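PDB 2ORY: lipase, which probably hydrolyses triacylglycerols, as a cold-adapted class 3 lipase of the alpha/beta hydrolase fold. Local coordinates for residues S13-Y18 and E39-W44; L32-M37 and W56-Y61; D50-V55 and Y74-K79; T43-Q48 and M323-L328. All blocks are in the same frame, centred on the assembly; numbering follows the deposited sequence.

Interaction 1 (S13-Y18 and E39-W44)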
# COMPACT_ATOMS: atom_id res chain seq x y z
N SER A 13 0.31 6.66 5.51
CA SER A 13 0.60 5.29 5.15
C SER A 13 1.38 4.63 6.28
O SER A 13 1.13 3.46 6.60
CB SER A 13 1.41 5.21 3.86
OG SER A 13 0.60 5.47 2.73
N TYR A 14 2.30 5.37 6.88
CA TYR A 14 3.11 4.81 7.97
C TYR A 14 2.41 4.74 9.32
O TYR A 14 2.68 3.84 10.12
CB TYR A 14 4.45 5.54 8.10
CG TYR A 14 5.50 4.95 7.16
CD1 TYR A 14 5.27 4.88 5.79
CD2 TYR A 14 6.70 4.42 7.66
CE1 TYR A 14 6.20 4.30 4.92
CE2 TYR A 14 7.65 3.83 6.79
CZ TYR A 14 7.39 3.77 5.42
OH TYR A 14 8.28 3.20 4.54
N MET A 15 1.49 5.66 9.56
CA MET A 15 0.73 5.66 10.80
C MET A 15 -0.15 4.40 10.81
O MET A 15 -0.57 3.94 11.87
CB MET A 15 -0.16 6.91 10.88
CG MET A 15 -0.85 7.11 12.23
SD MET A 15 -1.81 8.65 12.29
CE MET A 15 -3.30 8.16 11.49
N SER A 16 -0.43 3.87 9.62
CA SER A 16 -1.23 2.67 9.45
C SER A 16 -0.59 1.47 10.13
O SER A 16 -1.27 0.53 10.54
CB SER A 16 -1.38 2.33 7.97
OG SER A 16 -1.87 3.44 7.26
N TYR A 17 0.73 1.50 10.23
CA TYR A 17 1.49 0.41 10.80
C TYR A 17 1.51 0.28 12.33
O TYR A 17 2.10 -0.67 12.86
CB TYR A 17 2.92 0.45 10.25
CG TYR A 17 3.00 -0.03 8.81
CD1 TYR A 17 3.58 0.76 7.82
CD2 TYR A 17 2.48 -1.27 8.43
CE1 TYR A 17 3.63 0.34 6.49
CE2 TYR A 17 2.53 -1.71 7.11
CZ TYR A 17 3.11 -0.90 6.15
OH TYR A 17 3.17 -1.34 4.85
N TYR A 18 0.89 1.20 13.05
CA TYR A 18 0.90 1.09 14.50
C TYR A 18 0.30 -0.24 14.89
O TYR A 18 -0.71 -0.65 14.34
CB TYR A 18 0.10 2.22 15.14
CG TYR A 18 0.95 3.41 15.50
CD1 TYR A 18 0.65 4.68 15.00
CD2 TYR A 18 2.03 3.28 16.37
CE1 TYR A 18 1.41 5.78 15.35
CE2 TYR A 18 2.80 4.38 16.73
CZ TYR A 18 2.48 5.63 16.22
OH TYR A 18 3.21 6.74 16.58
N GLU A 39 -3.24 10.02 19.08
CA GLU A 39 -2.08 10.67 19.68
C GLU A 39 -1.16 11.22 18.58
O GLU A 39 -0.63 12.33 18.70
CB GLU A 39 -1.29 9.69 20.55
CG GLU A 39 -0.05 10.35 21.17
CD GLU A 39 0.89 9.36 21.84
OE1 GLU A 39 1.90 9.81 22.42
OE2 GLU A 39 0.62 8.13 21.78
N ALA A 40 -0.97 10.42 17.53
CA ALA A 40 -0.13 10.81 16.40
C ALA A 40 -0.68 12.04 15.67
O ALA A 40 0.03 13.01 15.42
CB ALA A 40 -0.00 9.64 15.42
N LEU A 41 -1.96 12.00 15.32
CA LEU A 41 -2.56 13.12 14.62
C LEU A 41 -2.43 14.40 15.45
O LEU A 41 -2.74 15.49 14.97
CB LEU A 41 -4.04 12.83 14.35
CG LEU A 41 -4.38 11.76 13.32
CD1 LEU A 41 -5.90 11.61 13.26
CD2 LEU A 41 -3.82 12.15 11.95
N LYS A 42 -1.95 14.26 16.68
CA LYS A 42 -1.81 15.40 17.57
C LYS A 42 -0.36 15.79 17.84
O LYS A 42 -0.09 16.91 18.27
CB LYS A 42 -2.48 15.08 18.90
CG LYS A 42 -2.43 16.19 19.92
CD LYS A 42 -2.92 15.70 21.29
CE LYS A 42 -1.95 14.69 21.91
NZ LYS A 42 -2.36 14.25 23.28
N THR A 43 0.56 14.89 17.57
CA THR A 43 1.96 15.18 17.84
C THR A 43 2.89 15.14 16.64
O THR A 43 3.90 15.86 16.61
CB THR A 43 2.49 14.22 18.91
OG1 THR A 43 2.45 12.88 18.41
CG2 THR A 43 1.64 14.32 20.18
N TRP A 44 2.58 14.30 15.66
CA TRP A 44 3.43 14.20 14.46
C TRP A 44 3.46 15.55 13.75
O TRP A 44 2.41 16.15 13.51
CB TRP A 44 2.88 13.13 13.51
CG TRP A 44 3.12 11.70 13.93
CD1 TRP A 44 3.19 11.21 15.20
CD2 TRP A 44 3.23 10.57 13.05
NE1 TRP A 44 3.34 9.84 15.17
CE2 TRP A 44 3.36 9.42 13.87
CE3 TRP A 44 3.22 10.42 11.66
CZ2 TRP A 44 3.48 8.14 13.33
CZ3 TRP A 44 3.34 9.14 11.12
CH2 TRP A 44 3.47 8.02 11.96
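The sulfur of Met-15 stands almost exactly over the six-membered ring of Trp-44. SD is 5.2 Å from the ring centroid and only 3° off the ring normal, a long Met-aromatic contact. Ala-40 lies over the same face of the indole, with CB displaced toward the rim, and it touches the sulfur: Ala-40 CB to Met-15 SD is 3.7 Å. The Met-15 side chain gets there by running out with CG anti to the backbone N (chi1 -172°), then bending at its last torsion. That bend brings CE to Leu-41 CD2 at 4.0 Å, and the two chains cross at about a right angle. Nearer the backbone, Met-15 CB rests 3.9 Å from Trp-44 CH2.

Tyr-18 meets the indole at its edge. Its OH lies near the ring plane and takes a weak, bent hydrogen bond from Trp-44 NE1 (3.4 Å, 139° at the hydrogen). Asp-330 OD2 is the stronger partner of this hydroxyl. Beside the bond, Tyr-18 CE1 reaches Trp-44 CZ2 at 3.7 Å. A type I turn from Met-15 to Tyr-18 lets both residues face the same tryptophan. Trp-44 is tied back to the preceding turn, since Ala-40 O accepts from both Thr-43 N and Trp-44 N.

The contact joins the C-terminal parts of helices 5-15 and 30-43. Phe-47 adds to the packing on Met-15 and Trp-44. Ile-331 of helix 328-332 touches Tyr-18 and Trp-44, while Tyr-74 of strand 66-78 lies against Met-15.

Interaction 2 (L32-M37 and W56-Y61)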
# COMPACT_ATOMS: atom_id res chain seq x y z
N LEU A 32 -6.60 -0.38 20.32
CA LEU A 32 -5.23 -0.01 20.63
C LEU A 32 -4.68 0.88 19.51
O LEU A 32 -3.97 1.85 19.77
CB LEU A 32 -4.36 -1.26 20.77
CG LEU A 32 -2.85 -1.08 21.00
CD1 LEU A 32 -2.29 -2.32 21.70
CD2 LEU A 32 -2.13 -0.84 19.67
N ILE A 33 -4.99 0.51 18.27
CA ILE A 33 -4.53 1.27 17.10
C ILE A 33 -5.15 2.65 17.08
O ILE A 33 -4.45 3.66 16.93
CB ILE A 33 -4.88 0.54 15.78
CG1 ILE A 33 -4.13 -0.79 15.69
CG2 ILE A 33 -4.49 1.42 14.58
CD1 ILE A 33 -4.49 -1.60 14.47
N LEU A 34 -6.48 2.70 17.23
CA LEU A 34 -7.20 3.96 17.23
C LEU A 34 -6.56 4.93 18.22
O LEU A 34 -6.29 6.09 17.89
CB LEU A 34 -8.68 3.75 17.58
CG LEU A 34 -9.51 5.04 17.68
CD1 LEU A 34 -9.54 5.74 16.33
CD2 LEU A 34 -10.93 4.71 18.14
N LYS A 35 -6.31 4.46 19.44
CA LYS A 35 -5.70 5.31 20.46
C LYS A 35 -4.38 5.87 19.95
O LYS A 35 -4.07 7.04 20.14
CB LYS A 35 -5.46 4.51 21.73
CG LYS A 35 -4.86 5.32 22.88
CD LYS A 35 -4.31 4.42 24.00
CE LYS A 35 -3.10 3.59 23.53
NZ LYS A 35 -2.52 2.71 24.60
N LYS A 36 -3.60 5.02 19.29
CA LYS A 36 -2.32 5.42 18.75
C LYS A 36 -2.47 6.48 17.67
O LYS A 36 -1.75 7.48 17.64
CB LYS A 36 -1.58 4.20 18.20
CG LYS A 36 -1.00 3.28 19.28
CD LYS A 36 0.13 3.98 20.02
CE LYS A 36 0.65 3.16 21.19
NZ LYS A 36 1.75 3.86 21.95
N MET A 37 -3.42 6.26 16.77
CA MET A 37 -3.64 7.22 15.69
C MET A 37 -3.98 8.62 16.21
O MET A 37 -3.45 9.60 15.73
CB MET A 37 -4.74 6.72 14.78
CG MET A 37 -4.50 5.32 14.30
SD MET A 37 -5.68 4.84 13.07
CE MET A 37 -4.51 4.16 11.92
N TRP A 56 -13.58 6.73 10.17
CA TRP A 56 -13.98 5.36 9.83
C TRP A 56 -12.82 4.44 10.10
O TRP A 56 -11.72 4.65 9.60
CB TRP A 56 -14.38 5.22 8.37
CG TRP A 56 -14.93 3.85 8.09
CD1 TRP A 56 -16.24 3.48 8.14
CD2 TRP A 56 -14.20 2.68 7.68
NE1 TRP A 56 -16.38 2.16 7.76
CE2 TRP A 56 -15.14 1.65 7.48
CE3 TRP A 56 -12.84 2.42 7.47
CZ2 TRP A 56 -14.77 0.36 7.06
CZ3 TRP A 56 -12.46 1.12 7.05
CH2 TRP A 56 -13.43 0.12 6.85
N GLY A 57 -13.07 3.42 10.91
CA GLY A 57 -12.01 2.49 11.26
C GLY A 57 -11.24 3.03 12.45
O GLY A 57 -11.68 3.99 13.09
N PRO A 58 -10.09 2.43 12.79
CA PRO A 58 -9.55 1.29 12.02
C PRO A 58 -10.36 -0.02 12.01
O PRO A 58 -10.83 -0.50 13.04
CB PRO A 58 -8.16 1.10 12.62
CG PRO A 58 -8.30 1.58 14.03
CD PRO A 58 -9.19 2.80 13.89
N ALA A 59 -10.55 -0.57 10.80
CA ALA A 59 -11.22 -1.85 10.61
C ALA A 59 -10.05 -2.81 10.37
O ALA A 59 -9.26 -2.63 9.43
CB ALA A 59 -12.11 -1.81 9.39
N VAL A 60 -9.93 -3.82 11.21
CA VAL A 60 -8.82 -4.76 11.12
C VAL A 60 -9.23 -6.16 10.72
O VAL A 60 -10.26 -6.66 11.16
CB VAL A 60 -8.07 -4.84 12.49
CG1 VAL A 60 -6.84 -5.73 12.36
CG2 VAL A 60 -7.67 -3.44 12.96
N TYR A 61 -8.42 -6.78 9.88
CA TYR A 61 -8.63 -8.16 9.48
C TYR A 61 -7.43 -8.91 10.05
O TYR A 61 -6.30 -8.68 9.62
CB TYR A 61 -8.65 -8.32 7.96
CG TYR A 61 -8.91 -9.76 7.55
CD1 TYR A 61 -10.21 -10.27 7.53
CD2 TYR A 61 -7.86 -10.63 7.25
CE1 TYR A 61 -10.46 -11.61 7.23
CE2 TYR A 61 -8.10 -11.99 6.95
CZ TYR A 61 -9.40 -12.47 6.94
OH TYR A 61 -9.65 -13.80 6.63
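Ile-33, Leu-34 and Met-37 pack on Pro-58 and Val-60 in an apolar helix-on-sheet contact at one edge of the alpha/beta hydrolase sheet. Helix 30-43 here covers strand 52-63, an outermost strand of the sheet within this chain. The short segments run roughly antiparallel, at 147°, and their axes approach to 8.7 Å. All the contacts between them are van der Waals, and most of the touching residues are buried.

Pro-58 is the centre. Its ring points at the helix and meets three residues from two successive turns. Ile-33 CG2 lies 3.9 Å from Pro-58 CG, the two side chains sliding past each other. Leu-34 crosses the proline at about a right angle and places CD1 3.8 Å from Pro-58 CD. Its CG is anti to the backbone N (chi1 177°), which swings the isobutyl group across the CD end of the ring. Met-37, one turn after Ile-33, brings SD to Pro-58 CD at 4.1 Å.

The strand is unusual at this point. The chain turns a corner at Trp-56, Gly-57 takes a positive phi of 86°, and the peptide bond before Pro-58 is cis. The compact proline ring thus faces the helix just after the corner. Met-72 of strand 66-78 touches both Met-37 and Pro-58, so the packing continues into the next strand. Pro-146 borders Leu-34, and Ala-30 covers Pro-58 and Val-60.

Further along the strand the side chains meet tip to tip, with Ile-33 CD1 4.0 Å from Val-60 CG2.

Interaction 3 (D50-V55 and Y74-K79)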
# COMPACT_ATOMS: atom_id res chain seq x y z
N ASP A 50 -3.03 21.05 10.49
CA ASP A 50 -4.48 20.95 10.26
C ASP A 50 -5.08 20.15 11.40
O ASP A 50 -4.37 19.72 12.31
CB ASP A 50 -4.77 20.22 8.94
CG ASP A 50 -4.16 20.91 7.73
OD1 ASP A 50 -4.73 21.92 7.26
OD2 ASP A 50 -3.10 20.44 7.25
N ASP A 51 -6.39 19.96 11.37
CA ASP A 51 -7.05 19.19 12.41
C ASP A 51 -7.71 18.00 11.75
O ASP A 51 -8.71 18.12 11.05
CB ASP A 51 -8.07 20.04 13.16
CG ASP A 51 -7.68 20.26 14.62
OD1 ASP A 51 -7.55 19.27 15.37
OD2 ASP A 51 -7.50 21.44 15.02
N TRP A 52 -7.13 16.84 11.98
CA TRP A 52 -7.63 15.63 11.39
C TRP A 52 -8.46 14.83 12.37
O TRP A 52 -8.26 14.92 13.58
CB TRP A 52 -6.46 14.79 10.91
CG TRP A 52 -5.58 15.53 9.97
CD1 TRP A 52 -4.48 16.28 10.28
CD2 TRP A 52 -5.67 15.53 8.54
NE1 TRP A 52 -3.87 16.73 9.13
CE2 TRP A 52 -4.58 16.29 8.05
CE3 TRP A 52 -6.56 14.96 7.62
CZ2 TRP A 52 -4.35 16.48 6.69
CZ3 TRP A 52 -6.33 15.15 6.25
CH2 TRP A 52 -5.24 15.91 5.80
N GLU A 53 -9.38 14.05 11.82
CA GLU A 53 -10.28 13.22 12.61
C GLU A 53 -10.45 11.85 11.96
O GLU A 53 -10.76 11.75 10.77
CB GLU A 53 -11.65 13.90 12.70
CG GLU A 53 -12.68 13.13 13.50
CD GLU A 53 -12.41 13.17 15.00
OE1 GLU A 53 -12.86 12.23 15.70
OE2 GLU A 53 -11.78 14.14 15.48
N VAL A 54 -10.25 10.79 12.73
CA VAL A 54 -10.44 9.44 12.21
C VAL A 54 -11.95 9.28 12.22
O VAL A 54 -12.56 9.31 13.27
CB VAL A 54 -9.79 8.38 13.13
CG1 VAL A 54 -10.07 6.97 12.59
CG2 VAL A 54 -8.29 8.63 13.22
N VAL A 55 -12.55 9.15 11.04
CA VAL A 55 -14.00 9.02 10.91
C VAL A 55 -14.49 7.63 10.50
O VAL A 55 -15.70 7.38 10.46
CB VAL A 55 -14.54 10.09 9.94
CG1 VAL A 55 -14.35 11.49 10.54
CG2 VAL A 55 -13.80 10.01 8.61
N TYR A 74 -8.53 2.57 7.32
CA TYR A 74 -9.22 3.62 8.06
C TYR A 74 -9.35 4.84 7.14
O TYR A 74 -8.72 4.90 6.06
CB TYR A 74 -8.48 3.99 9.36
CG TYR A 74 -7.12 4.63 9.21
CD1 TYR A 74 -6.94 6.00 9.39
CD2 TYR A 74 -6.01 3.88 8.83
CE1 TYR A 74 -5.70 6.60 9.19
CE2 TYR A 74 -4.75 4.47 8.63
CZ TYR A 74 -4.61 5.83 8.81
OH TYR A 74 -3.40 6.44 8.55
N VAL A 75 -10.20 5.78 7.54
CA VAL A 75 -10.43 7.00 6.79
C VAL A 75 -10.24 8.23 7.70
O VAL A 75 -10.84 8.30 8.77
CB VAL A 75 -11.86 7.04 6.20
CG1 VAL A 75 -12.02 8.26 5.31
CG2 VAL A 75 -12.14 5.76 5.42
N ILE A 76 -9.40 9.18 7.28
CA ILE A 76 -9.16 10.40 8.05
C ILE A 76 -9.85 11.53 7.30
O ILE A 76 -9.76 11.61 6.08
CB ILE A 76 -7.65 10.80 8.13
CG1 ILE A 76 -6.79 9.59 8.46
CG2 ILE A 76 -7.45 11.89 9.16
CD1 ILE A 76 -6.41 8.79 7.21
N GLN A 77 -10.53 12.41 8.03
CA GLN A 77 -11.20 13.54 7.41
C GLN A 77 -10.59 14.83 7.95
O GLN A 77 -10.41 14.98 9.15
CB GLN A 77 -12.70 13.52 7.74
CG GLN A 77 -13.45 14.74 7.22
CD GLN A 77 -14.93 14.73 7.58
OE1 GLN A 77 -15.70 15.56 7.10
NE2 GLN A 77 -15.33 13.80 8.45
N LYS A 78 -10.26 15.74 7.05
CA LYS A 78 -9.70 17.03 7.45
C LYS A 78 -10.82 17.89 8.05
O LYS A 78 -11.80 18.17 7.37
CB LYS A 78 -9.09 17.74 6.24
CG LYS A 78 -8.91 19.24 6.42
CD LYS A 78 -7.46 19.67 6.33
CE LYS A 78 -6.91 19.50 4.93
NZ LYS A 78 -5.55 20.09 4.80
N LYS A 79 -10.66 18.30 9.31
CA LYS A 79 -11.67 19.13 9.98
C LYS A 79 -11.95 20.41 9.20
O LYS A 79 -11.06 20.96 8.56
CB LYS A 79 -11.21 19.53 11.39
CG LYS A 79 -11.21 18.43 12.44
CD LYS A 79 -12.61 17.95 12.74
CE LYS A 79 -12.71 17.43 14.16
NZ LYS A 79 -12.51 18.51 15.17
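Residues 52-55 and 74-78 pair as the antiparallel arms of the beta hairpin formed by strands 52-63 and 66-78. Glu-53 and Gln-77 are the hydrogen-bonded pair. Gln-77 N gives a nearly straight bond to Glu-53 O (2.8 Å, 169° at the hydrogen), and Glu-53 N bonds back to Gln-77 O at 3.0 Å. Val-55 N to Val-75 O, also 3.0 Å, continues the series. Trp-52 with Lys-78 and Val-54 with Ile-76 are non-hydrogen-bonded pairs.

The face with Trp-52, Val-54 and Ile-76 turns to helices 5-15 and 30-43. Ile-76 CG2 wedges against Trp-52, 3.5 Å from both CB and CE3. Phe-12 meets the indole edge-to-face, and Leu-41 touches both Trp-52 and Val-54. Lys-78 starts on this face too. Bends at chi2 and chi3 lay its CD over the indole and swing NZ to Asp-50 OD1, a weak salt bridge of 3.2 Å.

Beside Gln-77, Val-55 CG1 and CG2 both lie 3.8 Å from its CB. Near the end of strand 66-78, Glu-53 OE2 and Lys-79 NZ carry opposite charges but stay 4.4 Å apart.

The chemistry is therefore split. Backbone bonds and buried apolar groups hold the pairing, while the charges toward the outer end are only loosely matched: one weak salt bridge and one pair beyond salt-bridge distance.

Interaction 4 (T43-Q48 and M323-L328)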
# COMPACT_ATOMS: atom_id res chain seq x y z
N THR A 43 0.56 14.89 17.57
CA THR A 43 1.96 15.18 17.84
C THR A 43 2.89 15.14 16.64
O THR A 43 3.90 15.86 16.61
CB THR A 43 2.49 14.22 18.91
OG1 THR A 43 2.45 12.88 18.41
CG2 THR A 43 1.64 14.32 20.18
N TRP A 44 2.58 14.30 15.66
CA TRP A 44 3.43 14.20 14.46
C TRP A 44 3.46 15.55 13.75
O TRP A 44 2.41 16.15 13.51
CB TRP A 44 2.88 13.13 13.51
CG TRP A 44 3.12 11.70 13.93
CD1 TRP A 44 3.19 11.21 15.20
CD2 TRP A 44 3.23 10.57 13.05
NE1 TRP A 44 3.34 9.84 15.17
CE2 TRP A 44 3.36 9.42 13.87
CE3 TRP A 44 3.22 10.42 11.66
CZ2 TRP A 44 3.48 8.14 13.33
CZ3 TRP A 44 3.34 9.14 11.12
CH2 TRP A 44 3.47 8.02 11.96
N LYS A 45 4.65 16.01 13.40
CA LYS A 45 4.80 17.30 12.71
C LYS A 45 3.82 17.48 11.54
O LYS A 45 2.99 18.39 11.54
CB LYS A 45 6.23 17.49 12.21
CG LYS A 45 7.30 17.64 13.29
CD LYS A 45 8.64 17.96 12.64
CE LYS A 45 9.81 17.86 13.62
NZ LYS A 45 11.14 18.13 12.99
N PRO A 46 3.90 16.60 10.53
CA PRO A 46 3.01 16.72 9.37
C PRO A 46 1.51 16.83 9.67
O PRO A 46 0.74 17.30 8.84
CB PRO A 46 3.36 15.48 8.54
CG PRO A 46 3.85 14.52 9.55
CD PRO A 46 4.71 15.37 10.44
N PHE A 47 1.09 16.40 10.86
CA PHE A 47 -0.33 16.47 11.21
C PHE A 47 -0.69 17.69 12.06
O PHE A 47 -1.84 17.86 12.43
CB PHE A 47 -0.77 15.20 11.95
CG PHE A 47 -0.52 13.91 11.20
CD1 PHE A 47 -0.75 13.82 9.83
CD2 PHE A 47 -0.07 12.77 11.88
CE1 PHE A 47 -0.54 12.61 9.14
CE2 PHE A 47 0.14 11.57 11.20
CZ PHE A 47 -0.10 11.48 9.82
N GLN A 48 0.29 18.54 12.36
CA GLN A 48 0.04 19.71 13.20
C GLN A 48 -0.45 20.95 12.46
O GLN A 48 -0.86 21.94 13.07
CB GLN A 48 1.30 20.06 14.00
CG GLN A 48 1.77 18.96 14.94
CD GLN A 48 3.15 19.25 15.54
OE1 GLN A 48 4.10 19.57 14.82
NE2 GLN A 48 3.26 19.11 16.86
N MET A 323 12.67 11.53 7.83
CA MET A 323 13.28 10.82 8.95
C MET A 323 12.94 11.44 10.30
O MET A 323 12.62 10.73 11.25
CB MET A 323 14.80 10.75 8.76
CG MET A 323 15.24 9.78 7.68
SD MET A 323 14.61 8.11 8.01
CE MET A 323 16.00 7.36 8.84
N ASP A 324 12.99 12.75 10.40
CA ASP A 324 12.70 13.39 11.67
C ASP A 324 11.21 13.61 11.85
O ASP A 324 10.78 14.08 12.90
CB ASP A 324 13.43 14.73 11.75
CG ASP A 324 14.93 14.57 11.71
OD1 ASP A 324 15.62 15.52 11.30
OD2 ASP A 324 15.43 13.48 12.10
N ASP A 325 10.44 13.25 10.83
CA ASP A 325 8.99 13.44 10.86
C ASP A 325 8.14 12.20 11.14
O ASP A 325 7.02 12.33 11.65
CB ASP A 325 8.55 14.07 9.54
CG ASP A 325 9.08 15.47 9.37
OD1 ASP A 325 8.64 16.36 10.14
OD2 ASP A 325 9.94 15.69 8.48
N ILE A 326 8.67 11.02 10.81
CA ILE A 326 7.97 9.75 11.02
C ILE A 326 8.73 8.84 12.00
O ILE A 326 9.78 8.30 11.66
CB ILE A 326 7.79 9.04 9.67
CG1 ILE A 326 6.90 9.90 8.78
CG2 ILE A 326 7.24 7.63 9.88
CD1 ILE A 326 6.66 9.34 7.38
N PRO A 327 8.20 8.67 13.22
CA PRO A 327 8.76 7.87 14.32
C PRO A 327 8.78 6.38 14.08
O PRO A 327 7.99 5.64 14.66
CB PRO A 327 7.87 8.25 15.49
CG PRO A 327 6.54 8.40 14.85
CD PRO A 327 6.85 9.16 13.57
N LEU A 328 9.70 5.94 13.25
CA LEU A 328 9.82 4.54 12.89
C LEU A 328 9.90 3.59 14.07
O LEU A 328 9.10 2.66 14.18
CB LEU A 328 11.03 4.35 11.98
CG LEU A 328 10.94 5.04 10.62
CD1 LEU A 328 12.27 4.91 9.91
CD2 LEU A 328 9.80 4.43 9.77
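Pro-327, the centre of an inverse gamma turn, lies over one face of the Trp-44 indole. Its CD is 3.7 Å from the centroid of the six-membered ring and 19° off the normal, a CH-pi contact. Pro-327 CG reaches further along the ring, 3.4 Å from Trp-44 CZ2. This face is opposite the one that receives Ala-40 and Met-15, so the indole is clamped between the two. Ile-326 CG2 approaches Trp-44 CH2 at 4.3 Å.

Next to the ring, Asp-325 leans on Lys-45 and Pro-46. The Lys-45 chain is extended beyond CG and runs past the carboxylate at about a right angle. Its carbons, not its charge, make the contact: Lys-45 CB lies 3.4 Å from Asp-325 OD1, whereas Lys-45 NZ stays 4.2 Å from that oxygen, beyond a salt bridge. Asp-325 OD1 is hydrogen-bonded to Tyr-3 OH, and Tyr-3 also touches Lys-45 and Pro-46. Pro-46 CD sits 4.0 Å from Asp-325 O.

The two segments are loops far apart in sequence. One follows helix 30-43; the other leads into helix 328-332, with Pro-327 at its N-cap. Ile-331 of that helix packs on Ile-326, and Leu-10 of helix 5-15 backs Ile-326. The turn that presents Pro-327 is closed by a weak bond from Leu-328 N to Ile-326 O, 2.8 Å.

Interactions 1 and 2 are buried and mostly apolar; interactions 3 and 4 are partly buried and bring charged residues to their margins. Helix 30-43 serves both 1 and 2, its earlier turns packing on the edge strand and its last turn on the end of helix 5-15. Strand 52-63 serves both 2 and 3, and Tyr-74 touches Met-37 and Met-15, joining three contacts. Trp-44 is shared by 1 and 4, which fill opposite faces of its indole. Backbone hydrogen bonds carry interaction 3 alone, as expected within a sheet. Interactions 2 and 4 do not touch, their nearest atoms being about 6 Å apart.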